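Local structure of cycloserine biosynthesis protein DcsG (6JIL) at residues 71-74 and 78-81; 115-120 and 160-165; 277-282 and 287-292. The protein catalyses the ATP- and magnesium-dependent cyclisation of O-ureido-D-serine to the antibiotic D-cycloserine. One frame throughout, in Å; residues are numbered along the deposited sequence.

How the interactions relate
Interactions 1 and 3 are buried contacts between segments close in sequence, whereas interaction 2 is partly buried and brings together segments 40 residues apart, on two helices. Interaction 1 joins a helix to the edge strand of the parallel sheet; interaction 3 sets a loop that follows the metal-binding strand against helix 285-296. Their nearest atoms are about 7 Å apart, so they do not touch, and interaction 2 lies some 40 Å from interaction 3, centre to centre, across the middle of the chain. All three are apolar across the interface, but the groups differ: leucine branches on valine and serine in interaction 1, alanine and valine methyls in interaction 2, and leucines round a phenylalanine ring in interaction 3.

Interaction 1: residues 71-74 and 78-81; sequences ERVS and RLIT
L79 lays its forked end over the C-terminal part of helix 63-76, one branch on S74 and the other on V73. CD1 approaches the methylene of S74, with CD1 to CB at 3.6 Å, and also lies 4.0 Å from S74 CA, so this branch rests on the root of the serine and not on its hydroxyl. The second branch, CD2, meets V73 CG1 at 3.8 Å, the two side chains crossing at about a right angle. The leucine reaches this place because its CG is anti to the carbonyl carbon (chi1 -59°), which carries the fork from the strand toward the helix.

The hydroxyl of S74 turns back onto its own helix instead: OG donates to the carbonyl O of E71, though the exact length of this bond is doubtful, while the backbone N of S74 makes only a weak bond to the same oxygen. It is through CB and CA, both carbon, that the serine meets CD1 of L79.

L79 also touches F53 of strand 50-55, and the backbones of R78 and I80 bond to V51 of that strand. M83, on the following helix, touches S74. Helix 63-76 therefore packs through V73 and S74 on the strand that follows it closely in the chain. Strand 50-55, helix 63-76 and strand 78-79 together form a beta-alpha-beta crossover, closing one edge of the parallel four-stranded sheet of this ATP-grasp protein.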
loop_
_atom_site.group_PDB
_atom_site.type_symbol
_atom_site.label_atom_id
_atom_site.label_comp_id
_atom_site.label_asym_id
_atom_site.label_seq_id
_atom_site.Cartn_x
_atom_site.Cartn_y
_atom_site.Cartn_z
ATOM N N GLU A 71 1.022 -18.146 1.199
ATOM C CA GLU A 71 2.029 -19.196 1.155
ATOM C C GLU A 71 1.426 -20.528 0.700
ATOM O O GLU A 71 1.965 -21.182 -0.191
ATOM C CB GLU A 71 2.668 -19.353 2.536
ATOM C CG GLU A 71 3.737 -20.433 2.639
ATOM C CD GLU A 71 4.879 -20.234 1.654
ATOM O OE1 GLU A 71 5.294 -19.074 1.431
ATOM O OE2 GLU A 71 5.369 -21.246 1.111
ATOM N N ARG A 72 0.311 -20.927 1.304
ATOM C CA ARG A 72 -0.338 -22.188 0.938
ATOM C C ARG A 72 -0.868 -22.185 -0.494
ATOM O O ARG A 72 -0.873 -23.215 -1.161
ATOM C CB ARG A 72 -1.514 -22.492 1.867
ATOM C CG ARG A 72 -1.159 -22.817 3.304
ATOM C CD ARG A 72 -2.368 -23.480 3.990
ATOM N NE ARG A 72 -3.524 -22.593 4.021
ATOM C CZ ARG A 72 -3.675 -21.594 4.884
ATOM N NH1 ARG A 72 -2.741 -21.359 5.798
ATOM N NH2 ARG A 72 -4.746 -20.813 4.818
ATOM N N VAL A 73 -1.334 -21.031 -0.954
ATOM C CA VAL A 73 -1.873 -20.923 -2.297
ATOM C C VAL A 73 -0.772 -21.061 -3.352
ATOM O O VAL A 73 -0.997 -21.625 -4.419
ATOM C CB VAL A 73 -2.616 -19.567 -2.482
ATOM C CG1 VAL A 73 -3.211 -19.469 -3.889
ATOM C CG2 VAL A 73 -3.713 -19.438 -1.437
ATOM N N SER A 74 0.418 -20.563 -3.036
ATOM C CA SER A 74 1.552 -20.609 -3.958
ATOM C C SER A 74 1.985 -22.029 -4.303
ATOM O O SER A 74 2.672 -22.251 -5.299
ATOM C CB SER A 74 2.750 -19.877 -3.362
ATOM O OG SER A 74 3.266 -20.604 -2.262
ATOM N N ARG A 78 -0.250 -20.598 -9.475
ATOM C CA ARG A 78 0.648 -19.466 -9.680
ATOM C C ARG A 78 0.140 -18.122 -9.148
ATOM O O ARG A 78 -0.995 -17.718 -9.414
ATOM C CB ARG A 78 0.958 -19.324 -11.173
ATOM C CG ARG A 78 1.808 -18.111 -11.498
ATOM C CD ARG A 78 1.762 -17.750 -12.980
ATOM N NE ARG A 78 2.459 -16.489 -13.236
ATOM C CZ ARG A 78 2.502 -15.881 -14.418
ATOM N NH1 ARG A 78 1.886 -16.421 -15.462
ATOM N NH2 ARG A 78 3.160 -14.734 -14.556
ATOM N N LEU A 79 0.988 -17.423 -8.406
ATOM C CA LEU A 79 0.623 -16.107 -7.885
ATOM C C LEU A 79 1.225 -15.045 -8.809
ATOM O O LEU A 79 2.425 -15.070 -9.081
ATOM C CB LEU A 79 1.174 -15.909 -6.473
ATOM C CG LEU A 79 0.736 -16.892 -5.391
ATOM C CD1 LEU A 79 1.503 -16.584 -4.126
ATOM C CD2 LEU A 79 -0.769 -16.778 -5.148
ATOM N N ILE A 80 0.399 -14.128 -9.306
ATOM C CA ILE A 80 0.906 -13.070 -10.178
ATOM C C ILE A 80 1.990 -12.306 -9.415
ATOM O O ILE A 80 3.023 -11.945 -9.977
ATOM C CB ILE A 80 -0.213 -12.099 -10.621
ATOM C CG1 ILE A 80 -1.249 -12.855 -11.461
ATOM C CG2 ILE A 80 0.375 -10.964 -11.432
ATOM C CD1 ILE A 80 -0.652 -13.595 -12.650
ATOM N N THR A 81 1.741 -12.060 -8.133
ATOM C CA THR A 81 2.721 -11.399 -7.277
ATOM C C THR A 81 3.285 -12.529 -6.421
ATOM O O THR A 81 2.651 -12.946 -5.452
ATOM C CB THR A 81 2.076 -10.336 -6.354
ATOM O OG1 THR A 81 1.023 -10.933 -5.586
ATOM C CG2 THR A 81 1.521 -9.183 -7.176
#

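Interaction 2: residues 115-120 and 160-165; sequences SDALAA and RHVARL
V162 is the first residue of 160-165 to touch the other helix, and it does so with one branch: CG1, anti to the backbone N (chi1 170°), is thereby brought to 4.0 Å from the A117 methyl CB. The same residue also packs on V172 and L174 of strand 172-176 and on V136 of strand 133-138, so it joins the helix pair to the antiparallel sheet. One step on, A163 brings its own methyl CB to 3.9 Å from A117 CB, and the backbone N of A163 is as near to that carbon. A117 thus sits against two consecutive residues of helix 155-167. Beyond them, R164 takes no part and pairs with D146 in a salt bridge.

Across from this row, A117 opens helix 117-127, whose first turn is capped by D116: OD1 accepts from A119 N at 3.0 Å with an N-H...O angle of 168°, the donor arriving from above the carboxylate plane, 49° out of it.

The helices, both in the ATP-grasp region, meet mainly through methyl groups. Small side chains let the CA atoms of A117 and A163 come within 5.4 Å, so the contact depends on close fit between apolar surfaces and not on directional bonds.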
loop_
_atom_site.group_PDB
_atom_site.type_symbol
_atom_site.label_atom_id
_atom_site.label_comp_id
_atom_site.label_asym_id
_atom_site.label_seq_id
_atom_site.Cartn_x
_atom_site.Cartn_y
_atom_site.Cartn_z
ATOM N N SER A 115 11.407 -3.754 21.586
ATOM C CA SER A 115 12.010 -2.457 21.883
ATOM C C SER A 115 11.269 -1.763 23.013
ATOM O O SER A 115 10.119 -2.089 23.319
ATOM C CB SER A 115 11.969 -1.540 20.658
ATOM O OG SER A 115 12.714 -2.064 19.574
ATOM N N ASP A 116 11.941 -0.798 23.623
ATOM C CA ASP A 116 11.358 -0.007 24.696
ATOM C C ASP A 116 10.526 1.047 23.968
ATOM O O ASP A 116 11.073 1.938 23.322
ATOM C CB ASP A 116 12.479 0.653 25.504
ATOM C CG ASP A 116 11.968 1.436 26.688
ATOM O OD1 ASP A 116 11.055 2.271 26.514
ATOM O OD2 ASP A 116 12.497 1.227 27.801
ATOM N N ALA A 117 9.206 0.946 24.061
ATOM C CA ALA A 117 8.329 1.886 23.368
ATOM C C ALA A 117 8.617 3.367 23.631
ATOM O O ALA A 117 8.843 4.135 22.684
ATOM C CB ALA A 117 6.866 1.577 23.692
ATOM N N LEU A 118 8.617 3.773 24.900
ATOM C CA LEU A 118 8.850 5.176 25.227
ATOM C C LEU A 118 10.240 5.690 24.870
ATOM O O LEU A 118 10.379 6.828 24.431
ATOM C CB LEU A 118 8.564 5.451 26.706
ATOM C CG LEU A 118 8.696 6.928 27.101
ATOM C CD1 LEU A 118 7.906 7.791 26.126
ATOM C CD2 LEU A 118 8.190 7.140 28.512
ATOM N N ALA A 119 11.267 4.868 25.058
ATOM C CA ALA A 119 12.617 5.298 24.716
ATOM C C ALA A 119 12.670 5.525 23.211
ATOM O O ALA A 119 13.207 6.529 22.750
ATOM C CB ALA A 119 13.638 4.242 25.122
ATOM N N ALA A 120 12.104 4.587 22.454
ATOM C CA ALA A 120 12.080 4.679 20.998
ATOM C C ALA A 120 11.463 5.995 20.531
ATOM O O ALA A 120 11.987 6.636 19.618
ATOM C CB ALA A 120 11.297 3.513 20.410
ATOM N N ARG A 160 2.460 4.629 24.163
ATOM C CA ARG A 160 1.466 3.637 24.555
ATOM C C ARG A 160 0.810 3.089 23.301
ATOM O O ARG A 160 0.433 1.921 23.245
ATOM C CB ARG A 160 0.420 4.256 25.486
ATOM C CG ARG A 160 0.821 4.232 26.962
ATOM C CD ARG A 160 0.340 5.479 27.706
ATOM N NE ARG A 160 -1.074 5.775 27.472
ATOM C CZ ARG A 160 -1.690 6.871 27.906
ATOM N NH1 ARG A 160 -1.019 7.782 28.601
ATOM N NH2 ARG A 160 -2.979 7.063 27.640
ATOM N N HIS A 161 0.681 3.938 22.291
ATOM C CA HIS A 161 0.105 3.510 21.023
ATOM C C HIS A 161 1.123 2.550 20.413
ATOM O O HIS A 161 0.769 1.482 19.912
ATOM C CB HIS A 161 -0.112 4.719 20.104
ATOM C CG HIS A 161 -0.668 4.373 18.756
ATOM N ND1 HIS A 161 -0.843 5.311 17.762
ATOM C CD2 HIS A 161 -1.076 3.193 18.232
ATOM C CE1 HIS A 161 -1.336 4.726 16.685
ATOM N NE2 HIS A 161 -1.486 3.439 16.944
ATOM N N VAL A 162 2.393 2.933 20.487
ATOM C CA VAL A 162 3.474 2.122 19.951
ATOM C C VAL A 162 3.526 0.766 20.644
ATOM O O VAL A 162 3.606 -0.273 19.986
ATOM C CB VAL A 162 4.848 2.837 20.110
ATOM C CG1 VAL A 162 5.990 1.879 19.784
ATOM C CG2 VAL A 162 4.908 4.041 19.180
ATOM N N ALA A 163 3.465 0.782 21.971
ATOM C CA ALA A 163 3.524 -0.447 22.745
ATOM C C ALA A 163 2.418 -1.408 22.336
ATOM O O ALA A 163 2.658 -2.604 22.172
ATOM C CB ALA A 163 3.429 -0.138 24.238
ATOM N N ARG A 164 1.213 -0.876 22.171
ATOM C CA ARG A 164 0.050 -1.670 21.787
ATOM C C ARG A 164 0.308 -2.430 20.488
ATOM O O ARG A 164 -0.132 -3.566 20.328
ATOM C CB ARG A 164 -1.180 -0.752 21.637
ATOM C CG ARG A 164 -2.445 -1.446 21.134
ATOM C CD ARG A 164 -3.686 -0.537 21.241
ATOM N NE ARG A 164 -3.679 0.599 20.315
ATOM C CZ ARG A 164 -3.997 0.519 19.025
ATOM N NH1 ARG A 164 -4.355 -0.645 18.496
ATOM N NH2 ARG A 164 -3.956 1.604 18.259
ATOM N N LEU A 165 1.028 -1.795 19.567
ATOM C CA LEU A 165 1.336 -2.404 18.277
ATOM C C LEU A 165 2.431 -3.457 18.372
ATOM O O LEU A 165 2.371 -4.494 17.714
ATOM C CB LEU A 165 1.749 -1.325 17.268
ATOM C CG LEU A 165 0.625 -0.366 16.878
ATOM C CD1 LEU A 165 1.109 0.609 15.814
ATOM C CD2 LEU A 165 -0.545 -1.175 16.358
#

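Interaction 3: residues 277-282 and 287-292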
loop_
_atom_site.group_PDB
_atom_site.type_symbol
_atom_site.label_atom_id
_atom_site.label_comp_id
_atom_site.label_asym_id
_atom_site.label_seq_id
_atom_site.Cartn_x
_atom_site.Cartn_y
_atom_site.Cartn_z
ATOM N N LEU A 277 -6.510 0.702 -6.883
ATOM C CA LEU A 277 -5.907 1.321 -8.063
ATOM C C LEU A 277 -6.608 2.565 -8.609
ATOM O O LEU A 277 -6.045 3.264 -9.446
ATOM C CB LEU A 277 -5.780 0.262 -9.160
ATOM C CG LEU A 277 -4.849 -0.896 -8.786
ATOM C CD1 LEU A 277 -5.113 -2.101 -9.675
ATOM C CD2 LEU A 277 -3.403 -0.443 -8.920
ATOM N N ASN A 278 -7.825 2.838 -8.141
ATOM C CA ASN A 278 -8.602 3.997 -8.593
ATOM C C ASN A 278 -8.950 3.899 -10.076
ATOM O O ASN A 278 -8.941 4.901 -10.799
ATOM C CB ASN A 278 -7.835 5.302 -8.333
ATOM C CG ASN A 278 -7.565 5.537 -6.861
ATOM O OD1 ASN A 278 -8.474 5.482 -6.042
ATOM N ND2 ASN A 278 -6.313 5.802 -6.521
ATOM N N LEU A 279 -9.265 2.688 -10.523
ATOM C CA LEU A 279 -9.608 2.447 -11.921
ATOM C C LEU A 279 -10.747 3.323 -12.431
ATOM O O LEU A 279 -10.721 3.774 -13.576
ATOM C CB LEU A 279 -9.984 0.975 -12.123
ATOM C CG LEU A 279 -8.921 -0.067 -11.764
ATOM C CD1 LEU A 279 -9.452 -1.468 -12.063
ATOM C CD2 LEU A 279 -7.644 0.209 -12.550
ATOM N N THR A 280 -11.738 3.571 -11.582
ATOM C CA THR A 280 -12.894 4.366 -11.974
ATOM C C THR A 280 -12.626 5.864 -12.111
ATOM O O THR A 280 -13.530 6.633 -12.448
ATOM C CB THR A 280 -14.078 4.130 -11.000
ATOM O OG1 THR A 280 -13.735 4.598 -9.690
ATOM C CG2 THR A 280 -14.398 2.639 -10.916
ATOM N N PHE A 281 -11.388 6.278 -11.855
ATOM C CA PHE A 281 -11.019 7.689 -11.990
ATOM C C PHE A 281 -10.239 7.940 -13.277
ATOM O O PHE A 281 -9.807 9.060 -13.533
ATOM C CB PHE A 281 -10.160 8.161 -10.813
ATOM C CG PHE A 281 -10.935 8.421 -9.559
ATOM C CD1 PHE A 281 -11.271 7.379 -8.703
ATOM C CD2 PHE A 281 -11.303 9.719 -9.219
ATOM C CE1 PHE A 281 -11.958 7.627 -7.524
ATOM C CE2 PHE A 281 -11.992 9.975 -8.043
ATOM C CZ PHE A 281 -12.319 8.928 -7.193
ATOM N N SER A 282 -10.046 6.893 -14.071
ATOM C CA SER A 282 -9.315 6.999 -15.333
ATOM C C SER A 282 -10.221 6.439 -16.415
ATOM O O SER A 282 -11.079 5.616 -16.120
ATOM C CB SER A 282 -8.041 6.161 -15.269
ATOM O OG SER A 282 -8.362 4.781 -15.199
ATOM N N LEU A 287 -8.672 -1.320 -18.449
ATOM C CA LEU A 287 -8.289 -2.061 -19.649
ATOM C C LEU A 287 -6.786 -2.317 -19.633
ATOM O O LEU A 287 -6.324 -3.399 -19.994
ATOM C CB LEU A 287 -8.675 -1.282 -20.915
ATOM C CG LEU A 287 -8.261 -1.890 -22.262
ATOM C CD1 LEU A 287 -8.874 -3.276 -22.406
ATOM C CD2 LEU A 287 -8.709 -0.990 -23.414
ATOM N N ARG A 288 -6.026 -1.317 -19.203
ATOM C CA ARG A 288 -4.580 -1.454 -19.137
ATOM C C ARG A 288 -4.199 -2.516 -18.112
ATOM O O ARG A 288 -3.179 -3.192 -18.246
ATOM C CB ARG A 288 -3.928 -0.130 -18.741
ATOM C CG ARG A 288 -4.262 1.036 -19.626
ATOM C CD ARG A 288 -3.280 2.135 -19.350
ATOM N NE ARG A 288 -3.594 3.368 -20.054
ATOM C CZ ARG A 288 -2.714 4.343 -20.255
ATOM N NH1 ARG A 288 -1.465 4.217 -19.807
ATOM N NH2 ARG A 288 -3.085 5.449 -20.887
ATOM N N PHE A 289 -5.018 -2.654 -17.079
ATOM C CA PHE A 289 -4.744 -3.644 -16.050
ATOM C C PHE A 289 -5.034 -5.040 -16.604
ATOM O O PHE A 289 -4.209 -5.948 -16.490
ATOM C CB PHE A 289 -5.602 -3.361 -14.815
ATOM C CG PHE A 289 -5.249 -4.192 -13.627
ATOM C CD1 PHE A 289 -4.075 -4.937 -13.601
ATOM C CD2 PHE A 289 -6.083 -4.215 -12.517
ATOM C CE1 PHE A 289 -3.736 -5.694 -12.485
ATOM C CE2 PHE A 289 -5.756 -4.967 -11.398
ATOM C CZ PHE A 289 -4.578 -5.709 -11.381
ATOM N N ALA A 290 -6.201 -5.201 -17.223
ATOM C CA ALA A 290 -6.580 -6.488 -17.793
ATOM C C ALA A 290 -5.586 -6.911 -18.872
ATOM O O ALA A 290 -5.235 -8.083 -18.971
ATOM C CB ALA A 290 -7.979 -6.410 -18.376
ATOM N N GLN A 291 -5.131 -5.959 -19.678
ATOM C CA GLN A 291 -4.175 -6.283 -20.728
ATOM C C GLN A 291 -2.854 -6.761 -20.139
ATOM O O GLN A 291 -2.286 -7.748 -20.604
ATOM C CB GLN A 291 -3.945 -5.080 -21.648
ATOM C CG GLN A 291 -5.115 -4.820 -22.593
ATOM C CD GLN A 291 -4.888 -3.628 -23.502
ATOM O OE1 GLN A 291 -4.763 -2.497 -23.038
ATOM N NE2 GLN A 291 -4.832 -3.878 -24.800
ATOM N N ALA A 292 -2.372 -6.057 -19.118
ATOM C CA ALA A 292 -1.134 -6.435 -18.450
ATOM C C ALA A 292 -1.296 -7.854 -17.903
ATOM O O ALA A 292 -0.380 -8.675 -17.991
ATOM C CB ALA A 292 -0.832 -5.468 -17.313
#
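The loop 277-282, which winds into a short 3-10 turn at 279-281, runs past helix 287-292 with its nearest CA atoms, those of L279 and F289, 8.8 Å apart, leaving the gap to be bridged by side chains. F289 does most of the bridging. Its CG stands anti to the backbone N (chi1 -171°), which sends the ring toward the loop, where both leucines meet its CD2-CE2 part. L277 CD1 comes obliquely to the ring, 3.4 Å from F289 CE2 and 3.7 Å from F289 CD2, while the two side chains cross at about a right angle. L279 sends its CD1 to the ring edge, close to the ring plane, at a looser 4.4 Å from F289 CD2. The ring of F192 also meets F289, and C252 of strand 252-259 touches both F289 and L277.

The loop follows strand 265-271, whose E269 and E271 bind magnesium, and this contact ties the chain leaving that strand to helix 285-296 within the ATP-grasp region. L277 lies about 5 Å, side chain to side chain, from R254, an inferred active-site residue. N278, next in the chain, takes no part in the contact; its OD1 accepts a hydrogen bond from R220, another inferred active-site residue. D18 takes hydrogen bonds from the backbone N atoms of L277 and L279.

At the end of the turn, the carbonyl O of L279 is gripped twice by S282, by OG at 3.0 Å and by N at 3.2 Å. Both donors come from the same face of the carbonyl plane, OG being tilted 28° out of it.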